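Long-range contact in D-glycero-D-manno-heptose 1-phosphate kinase (Bacteroides thetaiotaomicron, PDB 3K85), which probably phosphorylates a heptose phosphate at the expense of ATP: residues D160-M172 with P328-K340. Residues are numbered along the deposited sequence; the frame is centred on the assembly and turned at random.
Sequences DQYAAAFGGFNYM and PFQFIDDGAHGWK
Gly167 and Gly335 pass so closely that their CA atoms lie 3.5 Å apart, which only residues without side chains allow: a CB on either would run into the other backbone. Glycine also suits the positive phi of Gly167, where helix 159-166 ends, and of Gly168 after it. Beside this tight crossing the last turn of the helix offers a carbonyl, and Ala336 N donates to Ala164 O (2.9 Å), while the small methyl of Ala336 lies against the same oxygen. The contact thus joins the helix-turn-strand unit of the GHMP kinase N-terminal domain, leading into strand 169-175, to the C-terminal tail, whose strand 337-340 returns to that domain's sheet and pairs antiparallel with strand 4-15. Further along, Phe169 points CZ at the centre of one face of Phe331, 3.6 Å above the plane, an edge-to-face pair with planes at 51°; Phe329 CE1 sits over the opposite face, toward its rim. An alanine in place of Phe331 would probably leave the Phe169 edge without its aromatic partner and open a gap between Phe169 and Phe329. The looser side is polar and watery. Asp333, its CG anti to the backbone N (chi1 -172°), swings OD1 back to a water (2.6 Å) that also accepts from Phe169 N, while OD2 forms a salt bridge with Lys186 of the second subunit. Another water links Ala165 O to Ala336 O.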
ATOM      1  N   ASP A 160      15.922   7.061   4.628  1.00 32.66           N
ATOM      2  CA  ASP A 160      16.437   7.423   3.306  1.00 31.34           C
ATOM      3  C   ASP A 160      16.787   6.258   2.397  1.00 30.92           C
ATOM      4  O   ASP A 160      16.399   6.241   1.231  1.00 30.77           O
ATOM      5  CB  ASP A 160      17.677   8.315   3.434  1.00 32.27           C
ATOM      6  CG  ASP A 160      17.382   9.626   4.123  1.00 34.34           C
ATOM      7  OD1 ASP A 160      16.211   9.851   4.518  1.00 33.85           O
ATOM      8  OD2 ASP A 160      18.328  10.431   4.273  1.00 38.45           O
ATOM      9  N   GLN A 161      17.532   5.289   2.903  1.00 29.48           N
ATOM     10  CA  GLN A 161      17.894   4.160   2.054  1.00 30.02           C
ATOM     11  C   GLN A 161      16.663   3.394   1.564  1.00 28.68           C
ATOM     12  O   GLN A 161      16.558   3.041   0.386  1.00 27.09           O
ATOM     13  CB  GLN A 161      18.829   3.191   2.793  1.00 30.74           C
ATOM     14  CG  GLN A 161      20.256   3.701   2.993  1.00 30.19           C
ATOM     15  CD  GLN A 161      20.403   4.632   4.187  1.00 28.34           C
ATOM     16  OE1 GLN A 161      19.423   5.102   4.760  1.00 24.96           O
ATOM     17  NE2 GLN A 161      21.648   4.901   4.565  1.00 33.74           N
ATOM     18  N   TYR A 162      15.727   3.152   2.473  1.00 27.28           N
ATOM     19  CA  TYR A 162      14.529   2.396   2.134  1.00 25.76           C
ATOM     20  C   TYR A 162      13.587   3.141   1.198  1.00 24.71           C
ATOM     21  O   TYR A 162      12.989   2.533   0.300  1.00 21.83           O
ATOM     22  CB  TYR A 162      13.799   1.982   3.419  1.00 25.44           C
ATOM     23  CG  TYR A 162      14.491   0.862   4.163  1.00 22.87           C
ATOM     24  CD1 TYR A 162      14.174  -0.469   3.898  1.00 24.21           C
ATOM     25  CD2 TYR A 162      15.518   1.127   5.068  1.00 23.44           C
ATOM     26  CE1 TYR A 162      14.867  -1.514   4.510  1.00 24.02           C
ATOM     27  CE2 TYR A 162      16.226   0.081   5.687  1.00 24.57           C
ATOM     28  CZ  TYR A 162      15.895  -1.232   5.397  1.00 26.12           C
ATOM     29  OH  TYR A 162      16.622  -2.273   5.942  1.00 28.15           O
ATOM     30  N   ALA A 163      13.447   4.451   1.399  1.00 23.14           N
ATOM     31  CA  ALA A 163      12.570   5.234   0.541  1.00 21.99           C
ATOM     32  C   ALA A 163      13.083   5.154  -0.900  1.00 21.98           C
ATOM     33  O   ALA A 163      12.331   4.864  -1.833  1.00 20.79           O
ATOM     34  CB  ALA A 163      12.523   6.677   1.011  1.00 22.08           C
ATOM     35  N   ALA A 164      14.379   5.367  -1.077  1.00 19.42           N
ATOM     36  CA  ALA A 164      14.961   5.338  -2.409  1.00 18.44           C
ATOM     37  C   ALA A 164      14.749   4.023  -3.147  1.00 19.12           C
ATOM     38  O   ALA A 164      14.401   4.022  -4.331  1.00 19.24           O
ATOM     39  CB  ALA A 164      16.452   5.657  -2.332  1.00 16.20           C
ATOM     40  N   ALA A 165      14.957   2.905  -2.457  1.00 19.43           N
ATOM     41  CA  ALA A 165      14.811   1.594  -3.082  1.00 21.53           C
ATOM     42  C   ALA A 165      13.371   1.122  -3.280  1.00 22.44           C
ATOM     43  O   ALA A 165      13.074   0.416  -4.251  1.00 22.70           O
ATOM     44  CB  ALA A 165      15.604   0.539  -2.279  1.00 20.35           C
ATOM     45  N   PHE A 166      12.485   1.506  -2.363  1.00 24.21           N
ATOM     46  CA  PHE A 166      11.083   1.095  -2.432  1.00 23.88           C
ATOM     47  C   PHE A 166      10.176   1.985  -3.273  1.00 23.10           C
ATOM     48  O   PHE A 166       9.414   1.468  -4.088  1.00 23.42           O
ATOM     49  CB  PHE A 166      10.520   0.936  -1.017  1.00 21.05           C
ATOM     50  CG  PHE A 166      10.982  -0.323  -0.333  1.00 24.88           C
ATOM     51  CD1 PHE A 166      10.181  -1.471  -0.331  1.00 23.51           C
ATOM     52  CD2 PHE A 166      12.237  -0.378   0.281  1.00 22.31           C
ATOM     53  CE1 PHE A 166      10.623  -2.654   0.277  1.00 23.96           C
ATOM     54  CE2 PHE A 166      12.688  -1.551   0.889  1.00 22.78           C
ATOM     55  CZ  PHE A 166      11.878  -2.696   0.888  1.00 23.93           C
ATOM     56  N   GLY A 167      10.249   3.303  -3.078  1.00 23.59           N
ATOM     57  CA  GLY A 167       9.426   4.225  -3.849  1.00 22.06           C
ATOM     58  C   GLY A 167       7.991   4.345  -3.370  1.00 24.47           C
ATOM     59  O   GLY A 167       7.485   3.449  -2.681  1.00 23.47           O
ATOM     60  N   GLY A 168       7.346   5.458  -3.730  1.00 24.60           N
ATOM     61  CA  GLY A 168       5.959   5.720  -3.354  1.00 23.30           C
ATOM     62  C   GLY A 168       5.753   6.255  -1.941  1.00 23.50           C
ATOM     63  O   GLY A 168       6.670   6.826  -1.355  1.00 22.45           O
ATOM     64  N   PHE A 169       4.531   6.111  -1.415  1.00 22.33           N
ATOM     65  CA  PHE A 169       4.208   6.516  -0.041  1.00 22.25           C
ATOM     66  C   PHE A 169       4.398   5.258   0.834  1.00 22.82           C
ATOM     67  O   PHE A 169       3.690   4.255   0.675  1.00 22.94           O
ATOM     68  CB  PHE A 169       2.754   6.989   0.075  1.00 21.88           C
ATOM     69  CG  PHE A 169       2.520   8.375  -0.445  1.00 24.92           C
ATOM     70  CD1 PHE A 169       2.263   9.426   0.432  1.00 26.27           C
ATOM     71  CD2 PHE A 169       2.579   8.641  -1.811  1.00 25.47           C
ATOM     72  CE1 PHE A 169       2.073  10.723  -0.050  1.00 25.63           C
ATOM     73  CE2 PHE A 169       2.391   9.936  -2.300  1.00 25.74           C
ATOM     74  CZ  PHE A 169       2.140  10.975  -1.420  1.00 23.98           C
ATOM     75  N   ASN A 170       5.363   5.313   1.744  1.00 21.61           N
ATOM     76  CA  ASN A 170       5.657   4.182   2.616  1.00 21.57           C
ATOM     77  C   ASN A 170       5.483   4.526   4.104  1.00 21.48           C
ATOM     78  O   ASN A 170       5.668   5.671   4.521  1.00 20.96           O
ATOM     79  CB  ASN A 170       7.092   3.690   2.354  1.00 17.67           C
ATOM     80  CG  ASN A 170       7.247   3.024   0.989  1.00 22.41           C
ATOM     81  OD1 ASN A 170       8.147   3.357   0.210  1.00 21.65           O
ATOM     82  ND2 ASN A 170       6.370   2.065   0.698  1.00 21.62           N
ATOM     83  N   TYR A 171       5.075   3.530   4.882  1.00 22.27           N
ATOM     84  CA  TYR A 171       4.920   3.661   6.329  1.00 23.02           C
ATOM     85  C   TYR A 171       5.884   2.583   6.782  1.00 21.72           C
ATOM     86  O   TYR A 171       5.610   1.390   6.640  1.00 21.57           O
ATOM     87  CB  TYR A 171       3.504   3.318   6.758  1.00 24.11           C
ATOM     88  CG  TYR A 171       3.237   3.427   8.245  1.00 27.02           C
ATOM     89  CD1 TYR A 171       3.035   4.665   8.845  1.00 28.90           C
ATOM     90  CD2 TYR A 171       3.112   2.282   9.040  1.00 27.37           C
ATOM     91  CE1 TYR A 171       2.705   4.771  10.196  1.00 29.17           C
ATOM     92  CE2 TYR A 171       2.787   2.376  10.387  1.00 29.73           C
ATOM     93  CZ  TYR A 171       2.584   3.627  10.957  1.00 30.74           C
ATOM     94  OH  TYR A 171       2.270   3.743  12.287  1.00 32.57           O
HETATM   95  N   MSE A 172       7.030   3.009   7.288  1.00 24.05           N
HETATM   96  CA  MSE A 172       8.076   2.091   7.705  1.00 25.44           C
HETATM   97  C   MSE A 172       8.145   1.888   9.203  1.00 27.25           C
HETATM   98  O   MSE A 172       8.014   2.834   9.989  1.00 25.94           O
HETATM   99  CB  MSE A 172       9.429   2.598   7.205  1.00 27.92           C
HETATM  100  CG  MSE A 172       9.365   3.185   5.804  1.00 32.66           C
HETATM  101 SE   MSE A 172      11.076   3.722   5.081  1.00 42.17          SE
HETATM  102  CE  MSE A 172      10.822   3.083   3.247  1.00 37.18           C
ATOM    103  N   PRO A 328       9.762  23.174  -7.493  1.00 52.38           N
ATOM    104  CA  PRO A 328       8.561  22.466  -7.936  1.00 48.02           C
ATOM    105  C   PRO A 328       8.813  20.959  -7.937  1.00 44.37           C
ATOM    106  O   PRO A 328       9.891  20.493  -8.319  1.00 42.28           O
ATOM    107  CB  PRO A 328       8.335  23.029  -9.333  1.00 48.52           C
ATOM    108  CG  PRO A 328       9.727  23.269  -9.809  1.00 50.81           C
ATOM    109  CD  PRO A 328      10.367  23.922  -8.610  1.00 51.30           C
ATOM    110  N   PHE A 329       7.812  20.195  -7.519  1.00 39.17           N
ATOM    111  CA  PHE A 329       7.974  18.757  -7.453  1.00 34.27           C
ATOM    112  C   PHE A 329       6.651  18.035  -7.646  1.00 32.84           C
ATOM    113  O   PHE A 329       5.581  18.636  -7.644  1.00 30.03           O
ATOM    114  CB  PHE A 329       8.528  18.369  -6.077  1.00 30.75           C
ATOM    115  CG  PHE A 329       7.493  18.407  -4.993  1.00 29.19           C
ATOM    116  CD1 PHE A 329       6.809  17.252  -4.630  1.00 28.49           C
ATOM    117  CD2 PHE A 329       7.115  19.617  -4.417  1.00 29.35           C
ATOM    118  CE1 PHE A 329       5.757  17.304  -3.716  1.00 29.42           C
ATOM    119  CE2 PHE A 329       6.056  19.683  -3.497  1.00 28.93           C
ATOM    120  CZ  PHE A 329       5.378  18.526  -3.149  1.00 29.34           C
ATOM    121  N   GLN A 330       6.758  16.722  -7.786  1.00 31.95           N
ATOM    122  CA  GLN A 330       5.615  15.848  -7.922  1.00 31.70           C
ATOM    123  C   GLN A 330       6.009  14.544  -7.226  1.00 28.74           C
ATOM    124  O   GLN A 330       7.182  14.157  -7.230  1.00 27.34           O
ATOM    125  CB  GLN A 330       5.299  15.593  -9.397  1.00 35.02           C
ATOM    126  CG  GLN A 330       4.815  16.826 -10.145  1.00 41.31           C
ATOM    127  CD  GLN A 330       3.549  17.403  -9.536  1.00 44.84           C
ATOM    128  OE1 GLN A 330       2.530  16.717  -9.436  1.00 47.66           O
ATOM    129  NE2 GLN A 330       3.605  18.668  -9.125  1.00 46.93           N
ATOM    130  N   PHE A 331       5.038  13.891  -6.604  1.00 25.67           N
ATOM    131  CA  PHE A 331       5.290  12.627  -5.934  1.00 25.33           C
ATOM    132  C   PHE A 331       5.466  11.573  -7.011  1.00 23.97           C
ATOM    133  O   PHE A 331       4.787  11.616  -8.035  1.00 23.95           O
ATOM    134  CB  PHE A 331       4.106  12.265  -5.048  1.00 22.50           C
ATOM    135  CG  PHE A 331       4.011  13.093  -3.809  1.00 21.08           C
ATOM    136  CD1 PHE A 331       4.961  12.965  -2.799  1.00 21.63           C
ATOM    137  CD2 PHE A 331       2.975  13.999  -3.647  1.00 19.42           C
ATOM    138  CE1 PHE A 331       4.878  13.726  -1.642  1.00 19.17           C
ATOM    139  CE2 PHE A 331       2.878  14.769  -2.497  1.00 21.88           C
ATOM    140  CZ  PHE A 331       3.830  14.633  -1.491  1.00 21.66           C
ATOM    141  N   ILE A 332       6.384  10.641  -6.802  1.00 23.45           N
ATOM    142  CA  ILE A 332       6.595   9.591  -7.784  1.00 26.15           C
ATOM    143  C   ILE A 332       6.380   8.275  -7.040  1.00 28.53           C
ATOM    144  O   ILE A 332       6.880   8.099  -5.928  1.00 28.28           O
ATOM    145  CB  ILE A 332       8.021   9.694  -8.413  1.00 26.33           C
ATOM    146  CG1 ILE A 332       8.200   8.630  -9.494  1.00 27.54           C
ATOM    147  CG2 ILE A 332       9.082   9.538  -7.356  1.00 30.01           C
ATOM    148  CD1 ILE A 332       7.240   8.790 -10.676  1.00 29.15           C
ATOM    149  N   ASP A 333       5.621   7.356  -7.633  1.00 31.11           N
ATOM    150  CA  ASP A 333       5.319   6.089  -6.967  1.00 35.51           C
ATOM    151  C   ASP A 333       6.334   4.969  -7.115  1.00 35.81           C
ATOM    152  O   ASP A 333       6.257   3.971  -6.399  1.00 37.43           O
ATOM    153  CB  ASP A 333       3.960   5.552  -7.418  1.00 38.68           C
ATOM    154  CG  ASP A 333       3.516   4.345  -6.597  1.00 43.85           C
ATOM    155  OD1 ASP A 333       3.173   4.529  -5.409  1.00 44.40           O
ATOM    156  OD2 ASP A 333       3.523   3.210  -7.132  1.00 46.73           O
ATOM    157  N   ASP A 334       7.281   5.123  -8.031  1.00 34.98           N
ATOM    158  CA  ASP A 334       8.281   4.090  -8.251  1.00 35.55           C
ATOM    159  C   ASP A 334       9.566   4.293  -7.467  1.00 32.84           C
ATOM    160  O   ASP A 334       9.933   5.410  -7.124  1.00 34.79           O
ATOM    161  CB  ASP A 334       8.605   3.998  -9.744  1.00 40.89           C
ATOM    162  CG  ASP A 334       7.553   3.230 -10.519  1.00 46.00           C
ATOM    163  OD1 ASP A 334       6.370   3.246 -10.100  1.00 47.78           O
ATOM    164  OD2 ASP A 334       7.910   2.620 -11.554  1.00 48.93           O
ATOM    165  N   GLY A 335      10.245   3.196  -7.181  1.00 28.95           N
ATOM    166  CA  GLY A 335      11.500   3.279  -6.469  1.00 26.07           C
ATOM    167  C   GLY A 335      12.612   3.196  -7.494  1.00 23.92           C
ATOM    168  O   GLY A 335      12.368   3.269  -8.695  1.00 23.37           O
ATOM    169  N   ALA A 336      13.834   3.025  -7.017  1.00 24.41           N
ATOM    170  CA  ALA A 336      14.997   2.933  -7.883  1.00 24.99           C
ATOM    171  C   ALA A 336      14.897   1.791  -8.892  1.00 26.07           C
ATOM    172  O   ALA A 336      14.400   0.710  -8.581  1.00 25.72           O
ATOM    173  CB  ALA A 336      16.246   2.752  -7.025  1.00 23.92           C
ATOM    174  N   HIS A 337      15.378   2.025 -10.109  1.00 27.62           N
ATOM    175  CA  HIS A 337      15.355   0.975 -11.115  1.00 27.07           C
ATOM    176  C   HIS A 337      16.450   1.161 -12.153  1.00 26.62           C
ATOM    177  O   HIS A 337      16.983   2.263 -12.329  1.00 26.33           O
ATOM    178  CB  HIS A 337      13.986   0.908 -11.805  1.00 30.61           C
ATOM    179  CG  HIS A 337      13.600   2.172 -12.507  1.00 32.33           C
ATOM    180  ND1 HIS A 337      13.018   3.237 -11.855  1.00 34.16           N
ATOM    181  CD2 HIS A 337      13.738   2.550 -13.799  1.00 32.80           C
ATOM    182  CE1 HIS A 337      12.814   4.218 -12.717  1.00 35.75           C
ATOM    183  NE2 HIS A 337      13.241   3.828 -13.904  1.00 33.90           N
ATOM    184  N   GLY A 338      16.787   0.066 -12.825  1.00 24.74           N
ATOM    185  CA  GLY A 338      17.817   0.099 -13.835  1.00 26.41           C
ATOM    186  C   GLY A 338      17.330  -0.522 -15.125  1.00 27.65           C
ATOM    187  O   GLY A 338      16.320  -1.226 -15.152  1.00 28.99           O
ATOM    188  N   TRP A 339      18.045  -0.247 -16.204  1.00 26.98           N
ATOM    189  CA  TRP A 339      17.696  -0.788 -17.498  1.00 27.38           C
ATOM    190  C   TRP A 339      18.964  -0.925 -18.331  1.00 28.80           C
ATOM    191  O   TRP A 339      19.965  -0.263 -18.063  1.00 27.17           O
ATOM    192  CB  TRP A 339      16.637   0.102 -18.185  1.00 24.96           C
ATOM    193  CG  TRP A 339      17.043   1.504 -18.580  1.00 24.94           C
ATOM    194  CD1 TRP A 339      17.448   1.922 -19.819  1.00 27.52           C
ATOM    195  CD2 TRP A 339      17.017   2.681 -17.755  1.00 23.36           C
ATOM    196  NE1 TRP A 339      17.668   3.284 -19.818  1.00 26.21           N
ATOM    197  CE2 TRP A 339      17.412   3.773 -18.568  1.00 23.69           C
ATOM    198  CE3 TRP A 339      16.699   2.914 -16.417  1.00 19.96           C
ATOM    199  CZ2 TRP A 339      17.493   5.078 -18.080  1.00 24.32           C
ATOM    200  CZ3 TRP A 339      16.780   4.213 -15.931  1.00 22.07           C
ATOM    201  CH2 TRP A 339      17.173   5.279 -16.760  1.00 24.25           C
ATOM    202  N   LYS A 340      18.935  -1.822 -19.307  1.00 30.17           N
ATOM    203  CA  LYS A 340      20.092  -2.037 -20.155  1.00 32.96           C
ATOM    204  C   LYS A 340      19.836  -1.496 -21.548  1.00 33.56           C
ATOM    205  O   LYS A 340      18.723  -1.580 -22.069  1.00 33.48           O
ATOM    206  CB  LYS A 340      20.432  -3.526 -20.247  1.00 34.07           C
ATOM    207  CG  LYS A 340      21.070  -4.113 -18.993  1.00 41.04           C
ATOM    208  CD  LYS A 340      21.715  -5.478 -19.291  1.00 43.68           C
ATOM    209  CE  LYS A 340      22.673  -5.917 -18.181  1.00 45.09           C
ATOM    210  NZ  LYS A 340      23.486  -7.123 -18.558  1.00 45.82           N
TER
HETATM  211  O   HOH W   1      12.006  -0.075  -6.749  1.00 45.63           O
HETATM  212  O   HOH W   2       2.648   4.956  -2.903  1.00 24.76           O